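Local coordinates for putative Fe-S biosynthesis protein (PDB 2QGO) that probably takes part in the biosynthesis of iron-sulfur clusters, at residues 26-31 / 72-77; 52-57 / 110-115; 84-89 / 100-105. One frame throughout, in Å; residues are numbered along the deposited sequence.

Contact 1 (26-31 / 72-77)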
ATOM      1  N   LEU A  26      -1.317  -6.135  -3.515  1.00 21.65           N
ATOM      2  CA  LEU A  26      -1.213  -4.938  -2.685  1.00 21.90           C
ATOM      3  C   LEU A  26      -1.341  -3.674  -3.517  1.00 22.23           C
ATOM      4  O   LEU A  26      -0.799  -3.583  -4.616  1.00 22.40           O
ATOM      5  CB  LEU A  26       0.115  -4.918  -1.927  1.00 21.02           C
ATOM      6  CG  LEU A  26       0.359  -6.108  -1.003  1.00 22.00           C
ATOM      7  CD1 LEU A  26       1.720  -5.955  -0.347  1.00 23.30           C
ATOM      8  CD2 LEU A  26      -0.753  -6.191   0.054  1.00 19.51           C
ATOM      9  N   ILE A  27      -2.069  -2.708  -2.977  1.00 21.10           N
ATOM     10  CA  ILE A  27      -2.287  -1.435  -3.642  1.00 23.12           C
ATOM     11  C   ILE A  27      -1.837  -0.308  -2.727  1.00 23.82           C
ATOM     12  O   ILE A  27      -2.400  -0.112  -1.653  1.00 24.18           O
ATOM     13  CB  ILE A  27      -3.784  -1.239  -3.970  1.00 24.94           C
ATOM     14  CG1 ILE A  27      -4.256  -2.348  -4.910  1.00 25.56           C
ATOM     15  CG2 ILE A  27      -4.015   0.145  -4.563  1.00 24.89           C
ATOM     16  CD1 ILE A  27      -5.767  -2.384  -5.106  1.00 28.65           C
ATOM     17  N   LEU A  28      -0.813   0.422  -3.153  1.00 24.17           N
ATOM     18  CA  LEU A  28      -0.299   1.545  -2.377  1.00 26.06           C
ATOM     19  C   LEU A  28      -0.921   2.810  -2.949  1.00 27.29           C
ATOM     20  O   LEU A  28      -0.801   3.087  -4.136  1.00 29.43           O
ATOM     21  CB  LEU A  28       1.228   1.614  -2.486  1.00 23.69           C
ATOM     22  CG  LEU A  28       1.954   2.823  -1.875  1.00 26.31           C
ATOM     23  CD1 LEU A  28       1.680   2.897  -0.368  1.00 25.64           C
ATOM     24  CD2 LEU A  28       3.466   2.699  -2.146  1.00 25.13           C
ATOM     25  N   ILE A  29      -1.602   3.574  -2.111  1.00 28.44           N
ATOM     26  CA  ILE A  29      -2.231   4.795  -2.585  1.00 29.95           C
ATOM     27  C   ILE A  29      -2.216   5.879  -1.527  1.00 29.18           C
ATOM     28  O   ILE A  29      -1.930   5.621  -0.357  1.00 26.75           O
ATOM     29  CB  ILE A  29      -3.688   4.541  -2.975  1.00 30.46           C
ATOM     30  CG1 ILE A  29      -4.449   4.020  -1.760  1.00 31.84           C
ATOM     31  CG2 ILE A  29      -3.755   3.544  -4.118  1.00 33.02           C
ATOM     32  CD1 ILE A  29      -5.936   3.955  -1.958  1.00 37.12           C
ATOM     33  N   THR A  30      -2.511   7.102  -1.956  1.00 30.44           N
ATOM     34  CA  THR A  30      -2.575   8.225  -1.034  1.00 32.89           C
ATOM     35  C   THR A  30      -3.987   8.119  -0.504  1.00 32.49           C
ATOM     36  O   THR A  30      -4.871   7.601  -1.179  1.00 34.33           O
ATOM     37  CB  THR A  30      -2.450   9.586  -1.749  1.00 34.78           C
ATOM     38  OG1 THR A  30      -3.614   9.792  -2.559  1.00 37.57           O
ATOM     39  CG2 THR A  30      -1.220   9.627  -2.634  1.00 35.67           C
ATOM     40  N   ASP A  31      -4.210   8.594   0.704  1.00 33.28           N
ATOM     41  CA  ASP A  31      -5.542   8.527   1.265  1.00 32.81           C
ATOM     42  C   ASP A  31      -5.955   9.936   1.654  1.00 31.23           C
ATOM     43  O   ASP A  31      -5.702  10.366   2.773  1.00 31.39           O
ATOM     44  CB  ASP A  31      -5.547   7.619   2.497  1.00 34.44           C
ATOM     45  CG  ASP A  31      -6.944   7.295   2.966  1.00 35.77           C
ATOM     46  OD1 ASP A  31      -7.895   7.956   2.487  1.00 36.19           O
ATOM     47  OD2 ASP A  31      -7.092   6.388   3.813  1.00 37.03           O
ATOM     48  N   VAL A  72       6.681  -9.187  -4.604  1.00 22.94           N
ATOM     49  CA  VAL A  72       5.459  -8.644  -4.046  1.00 23.26           C
ATOM     50  C   VAL A  72       4.617  -8.087  -5.188  1.00 23.71           C
ATOM     51  O   VAL A  72       5.109  -7.325  -6.023  1.00 24.13           O
ATOM     52  CB  VAL A  72       5.770  -7.520  -3.031  1.00 23.43           C
ATOM     53  CG1 VAL A  72       4.477  -6.903  -2.511  1.00 23.21           C
ATOM     54  CG2 VAL A  72       6.594  -8.087  -1.880  1.00 23.39           C
ATOM     55  N   LYS A  73       3.352  -8.483  -5.233  1.00 23.64           N
ATOM     56  CA  LYS A  73       2.451  -7.998  -6.270  1.00 24.57           C
ATOM     57  C   LYS A  73       1.833  -6.698  -5.761  1.00 23.89           C
ATOM     58  O   LYS A  73       0.738  -6.700  -5.203  1.00 23.30           O
ATOM     59  CB  LYS A  73       1.370  -9.039  -6.547  1.00 25.42           C
ATOM     60  CG  LYS A  73       1.942 -10.371  -7.010  1.00 29.59           C
ATOM     61  CD  LYS A  73       0.868 -11.432  -7.134  1.00 33.58           C
ATOM     62  CE  LYS A  73       1.443 -12.707  -7.704  1.00 36.80           C
ATOM     63  NZ  LYS A  73       0.408 -13.778  -7.796  1.00 40.75           N
ATOM     64  N   ILE A  74       2.563  -5.600  -5.940  1.00 22.64           N
ATOM     65  CA  ILE A  74       2.115  -4.289  -5.480  1.00 23.42           C
ATOM     66  C   ILE A  74       1.836  -3.341  -6.636  1.00 24.17           C
ATOM     67  O   ILE A  74       2.629  -3.222  -7.562  1.00 26.02           O
ATOM     68  CB  ILE A  74       3.154  -3.663  -4.495  1.00 22.99           C
ATOM     69  CG1 ILE A  74       2.709  -2.257  -4.077  1.00 22.62           C
ATOM     70  CG2 ILE A  74       4.549  -3.646  -5.127  1.00 22.39           C
ATOM     71  CD1 ILE A  74       3.487  -1.694  -2.899  1.00 22.69           C
ATOM     72  N   TYR A  75       0.697  -2.661  -6.559  1.00 24.36           N
ATOM     73  CA  TYR A  75       0.249  -1.743  -7.605  1.00 24.22           C
ATOM     74  C   TYR A  75      -0.122  -0.353  -7.097  1.00 23.89           C
ATOM     75  O   TYR A  75      -0.149  -0.097  -5.897  1.00 20.60           O
ATOM     76  CB  TYR A  75      -0.990  -2.319  -8.289  1.00 24.22           C
ATOM     77  CG  TYR A  75      -0.770  -3.634  -8.993  1.00 26.49           C
ATOM     78  CD1 TYR A  75      -0.688  -3.690 -10.380  1.00 26.83           C
ATOM     79  CD2 TYR A  75      -0.651  -4.827  -8.276  1.00 27.54           C
ATOM     80  CE1 TYR A  75      -0.496  -4.900 -11.046  1.00 27.99           C
ATOM     81  CE2 TYR A  75      -0.451  -6.055  -8.937  1.00 26.64           C
ATOM     82  CZ  TYR A  75      -0.378  -6.079 -10.327  1.00 27.73           C
ATOM     83  OH  TYR A  75      -0.187  -7.264 -11.011  1.00 28.92           O
ATOM     84  N   THR A  76      -0.421   0.529  -8.048  1.00 24.57           N
ATOM     85  CA  THR A  76      -0.856   1.888  -7.762  1.00 24.92           C
ATOM     86  C   THR A  76      -1.551   2.425  -9.015  1.00 25.79           C
ATOM     87  O   THR A  76      -1.738   1.691  -9.984  1.00 23.75           O
ATOM     88  CB  THR A  76       0.324   2.803  -7.379  1.00 26.45           C
ATOM     89  OG1 THR A  76      -0.182   3.995  -6.769  1.00 26.26           O
ATOM     90  CG2 THR A  76       1.143   3.178  -8.605  1.00 25.95           C
ATOM     91  N   SER A  77      -1.952   3.691  -8.993  1.00 26.64           N
ATOM     92  CA  SER A  77      -2.624   4.285 -10.145  1.00 27.34           C
ATOM     93  C   SER A  77      -1.834   5.464 -10.693  1.00 28.31           C
ATOM     94  O   SER A  77      -0.875   5.932 -10.073  1.00 27.62           O
ATOM     95  CB  SER A  77      -4.046   4.736  -9.773  1.00 28.43           C
ATOM     96  OG  SER A  77      -4.047   5.785  -8.820  1.00 26.07           O
TER
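Leu26 and Ile74 stand side by side on one face of the sheet, CB to CB at 4.2 Å, bridge partners near the start of a parallel pair within the mixed sheet of this Fe-S biosynthesis family fold. The strands 26-30 and 73-76 run the same way, 33° apart, and it is the side chains that show how they fit. The branched end of Leu26 reaches back toward the start of the other strand, where CD1 meets CG1 of Val72 at 3.6 Å, the two side chains crossing obliquely. Ile74 works in the other direction. Its CG1 is anti to the backbone N (chi1 177°) and the chain stays extended to CD1, which carries that methyl forward to the CB of Leu28, 4.0 Å away. Leucine, isoleucine and valine thus make a buried apolar strip along the Leu26 side of the pair, continued by Trp54 and Ile52 from the neighbouring strand 50-55. On the face with Ile27, Tyr75 leans back along the sheet: its ring presents an edge, at CD2, to the carbonyl oxygen of Leu26, which lies in the ring plane. That same oxygen accepts the N-H of Tyr75 at 2.6 Å. Leu26 N gives a nearly straight bond to Lys73 O (2.7 Å), and Leu28 N binds Tyr75 O (2.9 Å), which puts donors of the parallel ladder on both strands. Beyond it a side chain takes over from the main chain, because Thr76 holds its hydroxyl anti to the backbone N, at chi1 -165°. There Thr76 OG1 donates to Leu28 O at 2.9 Å, almost in line with the carbonyl bond.

Contact 2 (52-57 / 110-115)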
ATOM      1  N   ILE A  52      -1.909   0.874   2.599  1.00 24.32           N
ATOM      2  CA  ILE A  52      -1.738  -0.336   1.805  1.00 24.77           C
ATOM      3  C   ILE A  52      -3.073  -1.051   1.791  1.00 23.79           C
ATOM      4  O   ILE A  52      -3.608  -1.404   2.837  1.00 22.83           O
ATOM      5  CB  ILE A  52      -0.691  -1.293   2.420  1.00 25.07           C
ATOM      6  CG1 ILE A  52       0.719  -0.786   2.117  1.00 27.23           C
ATOM      7  CG2 ILE A  52      -0.887  -2.712   1.869  1.00 26.31           C
ATOM      8  CD1 ILE A  52       1.036  -0.750   0.624  1.00 30.93           C
ATOM      9  N   ILE A  53      -3.608  -1.262   0.602  1.00 22.88           N
ATOM     10  CA  ILE A  53      -4.877  -1.951   0.469  1.00 22.63           C
ATOM     11  C   ILE A  53      -4.582  -3.323  -0.103  1.00 21.34           C
ATOM     12  O   ILE A  53      -3.869  -3.429  -1.095  1.00 21.19           O
ATOM     13  CB  ILE A  53      -5.811  -1.194  -0.503  1.00 21.44           C
ATOM     14  CG1 ILE A  53      -5.966   0.256  -0.044  1.00 23.21           C
ATOM     15  CG2 ILE A  53      -7.155  -1.890  -0.595  1.00 23.37           C
ATOM     16  CD1 ILE A  53      -6.376   0.408   1.410  1.00 23.35           C
ATOM     17  N   TRP A  54      -5.102  -4.375   0.517  1.00 21.51           N
ATOM     18  CA  TRP A  54      -4.866  -5.704  -0.030  1.00 21.43           C
ATOM     19  C   TRP A  54      -6.126  -6.314  -0.643  1.00 21.73           C
ATOM     20  O   TRP A  54      -7.239  -6.095  -0.163  1.00 22.39           O
ATOM     21  CB  TRP A  54      -4.266  -6.649   1.024  1.00 20.18           C
ATOM     22  CG  TRP A  54      -5.158  -7.014   2.158  1.00 21.05           C
ATOM     23  CD1 TRP A  54      -5.233  -6.401   3.373  1.00 20.20           C
ATOM     24  CD2 TRP A  54      -6.068  -8.125   2.211  1.00 20.77           C
ATOM     25  NE1 TRP A  54      -6.126  -7.062   4.185  1.00 19.21           N
ATOM     26  CE2 TRP A  54      -6.653  -8.123   3.498  1.00 20.92           C
ATOM     27  CE3 TRP A  54      -6.444  -9.120   1.297  1.00 19.95           C
ATOM     28  CZ2 TRP A  54      -7.593  -9.082   3.896  1.00 20.45           C
ATOM     29  CZ3 TRP A  54      -7.385 -10.078   1.692  1.00 20.27           C
ATOM     30  CH2 TRP A  54      -7.948 -10.048   2.982  1.00 22.66           C
ATOM     31  N   LEU A  55      -5.934  -7.065  -1.722  1.00 21.61           N
ATOM     32  CA  LEU A  55      -7.032  -7.720  -2.430  1.00 25.06           C
ATOM     33  C   LEU A  55      -6.600  -9.125  -2.831  1.00 25.04           C
ATOM     34  O   LEU A  55      -5.442  -9.503  -2.647  1.00 24.35           O
ATOM     35  CB  LEU A  55      -7.395  -6.938  -3.699  1.00 24.95           C
ATOM     36  CG  LEU A  55      -7.886  -5.491  -3.624  1.00 27.00           C
ATOM     37  CD1 LEU A  55      -8.030  -4.962  -5.048  1.00 26.65           C
ATOM     38  CD2 LEU A  55      -9.227  -5.406  -2.894  1.00 27.14           C
ATOM     39  N   ASP A  56      -7.528  -9.903  -3.380  1.00 28.40           N
ATOM     40  CA  ASP A  56      -7.178 -11.252  -3.814  1.00 31.43           C
ATOM     41  C   ASP A  56      -6.990 -11.361  -5.320  1.00 31.32           C
ATOM     42  O   ASP A  56      -6.458 -12.348  -5.819  1.00 31.14           O
ATOM     43  CB  ASP A  56      -8.205 -12.255  -3.307  1.00 34.60           C
ATOM     44  CG  ASP A  56      -7.963 -12.616  -1.858  1.00 38.07           C
ATOM     45  OD1 ASP A  56      -6.907 -13.222  -1.580  1.00 40.07           O
ATOM     46  OD2 ASP A  56      -8.801 -12.282  -0.994  1.00 40.32           O
ATOM     47  N   LYS A  57      -7.412 -10.318  -6.028  1.00 32.41           N
ATOM     48  CA  LYS A  57      -7.275 -10.232  -7.474  1.00 33.30           C
ATOM     49  C   LYS A  57      -6.964  -8.779  -7.802  1.00 31.90           C
ATOM     50  O   LYS A  57      -7.217  -7.880  -6.995  1.00 30.82           O
ATOM     51  CB  LYS A  57      -8.560 -10.675  -8.182  1.00 35.27           C
ATOM     52  CG  LYS A  57      -8.810 -12.179  -8.102  1.00 41.36           C
ATOM     53  CD  LYS A  57      -9.994 -12.620  -8.972  1.00 43.92           C
ATOM     54  CE  LYS A  57      -9.576 -12.943 -10.413  1.00 45.75           C
ATOM     55  NZ  LYS A  57      -8.918 -11.799 -11.119  1.00 45.91           N
ATOM     56  N   VAL A 110       1.572   4.382   7.992  1.00 27.87           N
ATOM     57  CA  VAL A 110       0.778   3.883   6.874  1.00 27.17           C
ATOM     58  C   VAL A 110      -0.233   2.861   7.379  1.00 26.23           C
ATOM     59  O   VAL A 110       0.114   1.947   8.131  1.00 25.42           O
ATOM     60  CB  VAL A 110       1.674   3.193   5.804  1.00 27.43           C
ATOM     61  CG1 VAL A 110       0.815   2.724   4.628  1.00 25.45           C
ATOM     62  CG2 VAL A 110       2.770   4.149   5.325  1.00 25.37           C
ATOM     63  N   ASP A 111      -1.483   3.018   6.961  1.00 26.87           N
ATOM     64  CA  ASP A 111      -2.542   2.101   7.367  1.00 29.27           C
ATOM     65  C   ASP A 111      -2.692   0.928   6.395  1.00 27.98           C
ATOM     66  O   ASP A 111      -2.278   0.997   5.240  1.00 27.09           O
ATOM     67  CB  ASP A 111      -3.884   2.835   7.457  1.00 33.81           C
ATOM     68  CG  ASP A 111      -3.826   4.041   8.366  1.00 37.87           C
ATOM     69  OD1 ASP A 111      -3.361   3.904   9.523  1.00 41.00           O
ATOM     70  OD2 ASP A 111      -4.252   5.131   7.930  1.00 41.87           O
ATOM     71  N   ILE A 112      -3.270  -0.157   6.886  1.00 26.17           N
ATOM     72  CA  ILE A 112      -3.516  -1.327   6.064  1.00 26.40           C
ATOM     73  C   ILE A 112      -5.015  -1.588   6.072  1.00 25.56           C
ATOM     74  O   ILE A 112      -5.647  -1.594   7.128  1.00 24.30           O
ATOM     75  CB  ILE A 112      -2.813  -2.576   6.613  1.00 28.48           C
ATOM     76  CG1 ILE A 112      -1.301  -2.470   6.378  1.00 29.38           C
ATOM     77  CG2 ILE A 112      -3.388  -3.831   5.948  1.00 27.88           C
ATOM     78  CD1 ILE A 112      -0.532  -3.605   7.012  1.00 31.70           C
ATOM     79  N   GLY A 113      -5.580  -1.806   4.894  1.00 24.71           N
ATOM     80  CA  GLY A 113      -6.999  -2.068   4.822  1.00 24.57           C
ATOM     81  C   GLY A 113      -7.379  -3.199   3.892  1.00 23.48           C
ATOM     82  O   GLY A 113      -6.806  -3.360   2.810  1.00 22.74           O
ATOM     83  N   ASN A 114      -8.340  -3.996   4.347  1.00 22.77           N
ATOM     84  CA  ASN A 114      -8.886  -5.106   3.583  1.00 21.75           C
ATOM     85  C   ASN A 114      -9.785  -4.446   2.529  1.00 20.42           C
ATOM     86  O   ASN A 114     -10.859  -3.952   2.851  1.00 20.26           O
ATOM     87  CB  ASN A 114      -9.731  -5.990   4.503  1.00 21.60           C
ATOM     88  CG  ASN A 114     -10.423  -7.116   3.762  1.00 23.03           C
ATOM     89  OD1 ASN A 114     -10.796  -6.976   2.597  1.00 22.03           O
ATOM     90  ND2 ASN A 114     -10.616  -8.236   4.447  1.00 24.87           N
ATOM     91  N   GLY A 115      -9.338  -4.450   1.277  1.00 20.01           N
ATOM     92  CA  GLY A 115     -10.093  -3.822   0.205  1.00 21.13           C
ATOM     93  C   GLY A 115     -11.542  -4.249   0.046  1.00 22.90           C
ATOM     94  O   GLY A 115     -12.445  -3.414  -0.058  1.00 21.09           O
TER
HETATM   95  O   HOH W   1      -9.531  -7.638   0.193  1.00 19.08           O
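The indole of Trp54 lies with one face against Asn114, whose CA sits 3.4 Å above the ring plane, displaced toward the rim, and makes a CH-pi contact with the five-membered ring. Water 1 is over the same face, again off toward the rim. At the edges, close to the plane, are CG2 of Ile112 beside Trp54 CD1 (4.1 Å) and the carboxylate oxygen OD2 of Asp56. The amide of Asn114 is not stacked on the indole: its plane is turned 42° from it, and ND2 comes down on Trp54 CZ2 at 3.2 Å. The ring reaches this place because Trp54 CG falls between its backbone N and carbonyl carbon (chi1 67°), folding the indole across the neighbouring strand.

That strand, 110-114, pairs in parallel with 52-55 inside the mixed sheet and leads straight into the helix 115-125. Asn114 is the N-cap of this helix, with OD1 accepting from Ala117 N; water 1 donates to that OD1 and also to Trp54 O, linking cap and strand. The backbone ladder runs through Ile52 N to Asp111 O (2.7 Å), Gly113 N to Ile52 O and Trp54 N to Gly113 O, and its last rung goes into the helix, from Gly115 N to Trp54 O at 3.0 Å.

Gly113 has no side chain on the face with Ile53, and Gly115 opens the helix with its bare CA against the other strand. Leu55 CD2 and Ile53 CG2 each pack directly on the CA of Gly115, both at 3.6 Å, and a CB there would probably collide with Leu55 CD2.

Contact 3 (84-89 / 100-105)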
ATOM      1  N   LEU A  84       4.066   9.584  -5.009  1.00 38.19           N
ATOM      2  CA  LEU A  84       4.995   8.596  -4.476  1.00 37.98           C
ATOM      3  C   LEU A  84       6.372   9.121  -4.838  1.00 38.86           C
ATOM      4  O   LEU A  84       6.480  10.134  -5.535  1.00 39.65           O
ATOM      5  CB  LEU A  84       4.742   7.218  -5.098  1.00 36.05           C
ATOM      6  CG  LEU A  84       3.331   6.687  -4.805  1.00 34.75           C
ATOM      7  CD1 LEU A  84       3.111   5.331  -5.472  1.00 34.34           C
ATOM      8  CD2 LEU A  84       3.145   6.581  -3.293  1.00 34.76           C
ATOM      9  N   GLY A  85       7.425   8.461  -4.369  1.00 38.70           N
ATOM     10  CA  GLY A  85       8.758   8.948  -4.674  1.00 37.91           C
ATOM     11  C   GLY A  85       9.664   7.889  -5.252  1.00 37.83           C
ATOM     12  O   GLY A  85       9.285   6.722  -5.314  1.00 37.74           O
ATOM     13  N   PRO A  86      10.876   8.267  -5.682  1.00 37.53           N
ATOM     14  CA  PRO A  86      11.850   7.337  -6.265  1.00 35.19           C
ATOM     15  C   PRO A  86      12.562   6.482  -5.221  1.00 33.38           C
ATOM     16  O   PRO A  86      12.953   6.980  -4.163  1.00 32.78           O
ATOM     17  CB  PRO A  86      12.809   8.266  -7.000  1.00 37.58           C
ATOM     18  CG  PRO A  86      12.842   9.469  -6.092  1.00 38.84           C
ATOM     19  CD  PRO A  86      11.373   9.655  -5.729  1.00 37.82           C
ATOM     20  N   ASN A  87      12.723   5.197  -5.528  1.00 30.35           N
ATOM     21  CA  ASN A  87      13.394   4.246  -4.642  1.00 29.05           C
ATOM     22  C   ASN A  87      12.749   4.219  -3.260  1.00 27.20           C
ATOM     23  O   ASN A  87      13.382   4.541  -2.253  1.00 26.57           O
ATOM     24  CB  ASN A  87      14.881   4.600  -4.522  1.00 30.76           C
ATOM     25  CG  ASN A  87      15.592   4.581  -5.864  1.00 32.01           C
ATOM     26  OD1 ASN A  87      16.315   5.521  -6.214  1.00 32.99           O
ATOM     27  ND2 ASN A  87      15.392   3.512  -6.622  1.00 30.47           N
ATOM     28  N   MET A  88      11.483   3.820  -3.218  1.00 25.89           N
ATOM     29  CA  MET A  88      10.759   3.756  -1.963  1.00 24.29           C
ATOM     30  C   MET A  88      11.147   2.576  -1.092  1.00 23.19           C
ATOM     31  O   MET A  88      11.543   1.516  -1.570  1.00 22.50           O
ATOM     32  CB  MET A  88       9.252   3.714  -2.212  1.00 24.56           C
ATOM     33  CG  MET A  88       8.699   4.989  -2.821  1.00 25.98           C
ATOM     34  SD  MET A  88       6.925   4.892  -3.145  1.00 23.26           S
ATOM     35  CE  MET A  88       6.951   3.917  -4.637  1.00 25.74           C
ATOM     36  N   VAL A  89      11.023   2.790   0.206  1.00 22.88           N
ATOM     37  CA  VAL A  89      11.319   1.779   1.190  1.00 21.76           C
ATOM     38  C   VAL A  89      10.162   1.747   2.181  1.00 21.74           C
ATOM     39  O   VAL A  89       9.717   2.791   2.662  1.00 21.75           O
ATOM     40  CB  VAL A  89      12.620   2.106   1.958  1.00 24.37           C
ATOM     41  CG1 VAL A  89      12.782   1.154   3.139  1.00 22.98           C
ATOM     42  CG2 VAL A  89      13.824   2.003   1.024  1.00 23.14           C
ATOM     43  N   SER A 100       9.011   5.682   2.866  1.00 25.86           N
ATOM     44  CA  SER A 100       9.978   6.734   2.588  1.00 27.17           C
ATOM     45  C   SER A 100      10.622   6.533   1.223  1.00 26.66           C
ATOM     46  O   SER A 100      10.432   5.504   0.578  1.00 25.07           O
ATOM     47  CB  SER A 100      11.071   6.741   3.661  1.00 27.86           C
ATOM     48  OG  SER A 100      11.791   5.514   3.666  1.00 30.43           O
ATOM     49  N   SER A 101      11.388   7.528   0.791  1.00 27.63           N
ATOM     50  CA  SER A 101      12.080   7.474  -0.495  1.00 26.47           C
ATOM     51  C   SER A 101      13.390   8.246  -0.383  1.00 26.32           C
ATOM     52  O   SER A 101      13.796   8.621   0.715  1.00 23.19           O
ATOM     53  CB  SER A 101      11.207   8.105  -1.585  1.00 26.11           C
ATOM     54  OG  SER A 101      11.066   9.493  -1.354  1.00 25.17           O
ATOM     55  N   ASP A 102      14.042   8.492  -1.519  1.00 28.03           N
ATOM     56  CA  ASP A 102      15.298   9.243  -1.519  1.00 29.84           C
ATOM     57  C   ASP A 102      15.069  10.691  -1.087  1.00 30.58           C
ATOM     58  O   ASP A 102      16.003  11.373  -0.664  1.00 30.60           O
ATOM     59  CB  ASP A 102      15.945   9.246  -2.905  1.00 30.56           C
ATOM     60  CG  ASP A 102      16.362   7.869  -3.363  1.00 30.54           C
ATOM     61  OD1 ASP A 102      16.816   7.058  -2.523  1.00 30.45           O
ATOM     62  OD2 ASP A 102      16.251   7.607  -4.576  1.00 34.81           O
ATOM     63  N   GLU A 103      13.826  11.153  -1.187  1.00 31.67           N
ATOM     64  CA  GLU A 103      13.484  12.523  -0.822  1.00 32.09           C
ATOM     65  C   GLU A 103      13.121  12.687   0.654  1.00 31.16           C
ATOM     66  O   GLU A 103      12.958  13.811   1.139  1.00 31.30           O
ATOM     67  CB  GLU A 103      12.336  13.007  -1.714  1.00 35.89           C
ATOM     68  CG  GLU A 103      12.538  12.613  -3.176  1.00 41.36           C
ATOM     69  CD  GLU A 103      11.553  13.269  -4.123  1.00 45.22           C
ATOM     70  OE1 GLU A 103      10.322  13.127  -3.915  1.00 46.77           O
ATOM     71  OE2 GLU A 103      12.020  13.932  -5.085  1.00 47.48           O
ATOM     72  N   GLY A 104      13.004  11.574   1.370  1.00 28.81           N
ATOM     73  CA  GLY A 104      12.674  11.646   2.781  1.00 27.58           C
ATOM     74  C   GLY A 104      11.465  10.823   3.191  1.00 28.97           C
ATOM     75  O   GLY A 104      11.003   9.964   2.439  1.00 26.95           O
ATOM     76  N   LEU A 105      10.955  11.089   4.394  1.00 27.89           N
ATOM     77  CA  LEU A 105       9.801  10.372   4.918  1.00 28.84           C
ATOM     78  C   LEU A 105       8.510  10.828   4.251  1.00 28.43           C
ATOM     79  O   LEU A 105       8.220  12.017   4.184  1.00 28.99           O
ATOM     80  CB  LEU A 105       9.689  10.565   6.437  1.00 29.48           C
ATOM     81  CG  LEU A 105       8.507   9.866   7.133  1.00 29.70           C
ATOM     82  CD1 LEU A 105       8.659   8.351   7.030  1.00 27.00           C
ATOM     83  CD2 LEU A 105       8.453  10.290   8.600  1.00 31.24           C
TER
HETATM   84  O   HOH W   2      15.521   5.221  -0.709  1.00 32.20           O
HETATM   85  O   HOH W   3      10.721   3.551   5.165  1.00 22.03           O
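Val89 and Ser100 are an antiparallel hydrogen-bonded pair, at the end of the beta hairpin formed by strands 88-93 and 96-101. Val89 N gives its hydrogen to Ser100 O at 2.8 Å, with the donor tilted from the carbonyl plane, and Ser100 N returns the bond to Val89 O in the plane of that carbonyl. Farther out, where 84-87 is no longer strand, Asp102 N reaches Pro86 O in a nearly straight bond of 3.2 Å.

Two waters extend this network. Water 2 donates to both Asn87 O and Asp102 OD1, while water 3 joins Val89 O to the hydroxyl of Ser100.

Within 100-105 the chain turns back in a type I turn from Ser101 to Gly104. Ser101 OG, set between its backbone N and carbonyl carbon (chi1 67°), accepts from Glu103 N and makes an ST turn inside it. An alanine at this position is likely to leave that N-H without its acceptor and the start of the turn less firmly held.

Van der Waals contacts fill in the rest. Ser101 CB rests on Pro86 O at 3.3 Å and on the bare backbone of Gly85. Pro86 CD meets the carboxylate carbon of Glu103 at 4.0 Å, the two side chains at about a right angle, and Met88 CG lies 4.2 Å from Ser101 CB.

With three main-chain bonds doing the direct holding, and a serine hydroxyl and a carboxylate joining in through waters, the hairpin end and the following turn are joined by polar bonds near the surface, with little apolar packing between them.

Overall arrangement
All three contacts belong to one mixed sheet. Contacts 1 and 2 are close, their centres about 8 Å apart, because strands 25-30 and 50-55 are neighbours: Ile27 N probably bonds to Ile53 O, and Leu26 packs on Trp54. Their segments alternate along the chain, so strands distant in sequence become neighbours, in the order 104-114, 50-55, 25-30, 73-76. Contact 3 is nested in the loop that contact 2 closes; the two share strand 104-114, yet their centres are about 20 Å apart, without touching. Contact 1 closes before contact 3 opens, about 14 Å away between centres, and Leu28 and Thr76 pack on Leu84. Contact 1 is buried, contacts 2 and 3 partly so, with contact 3 farthest out.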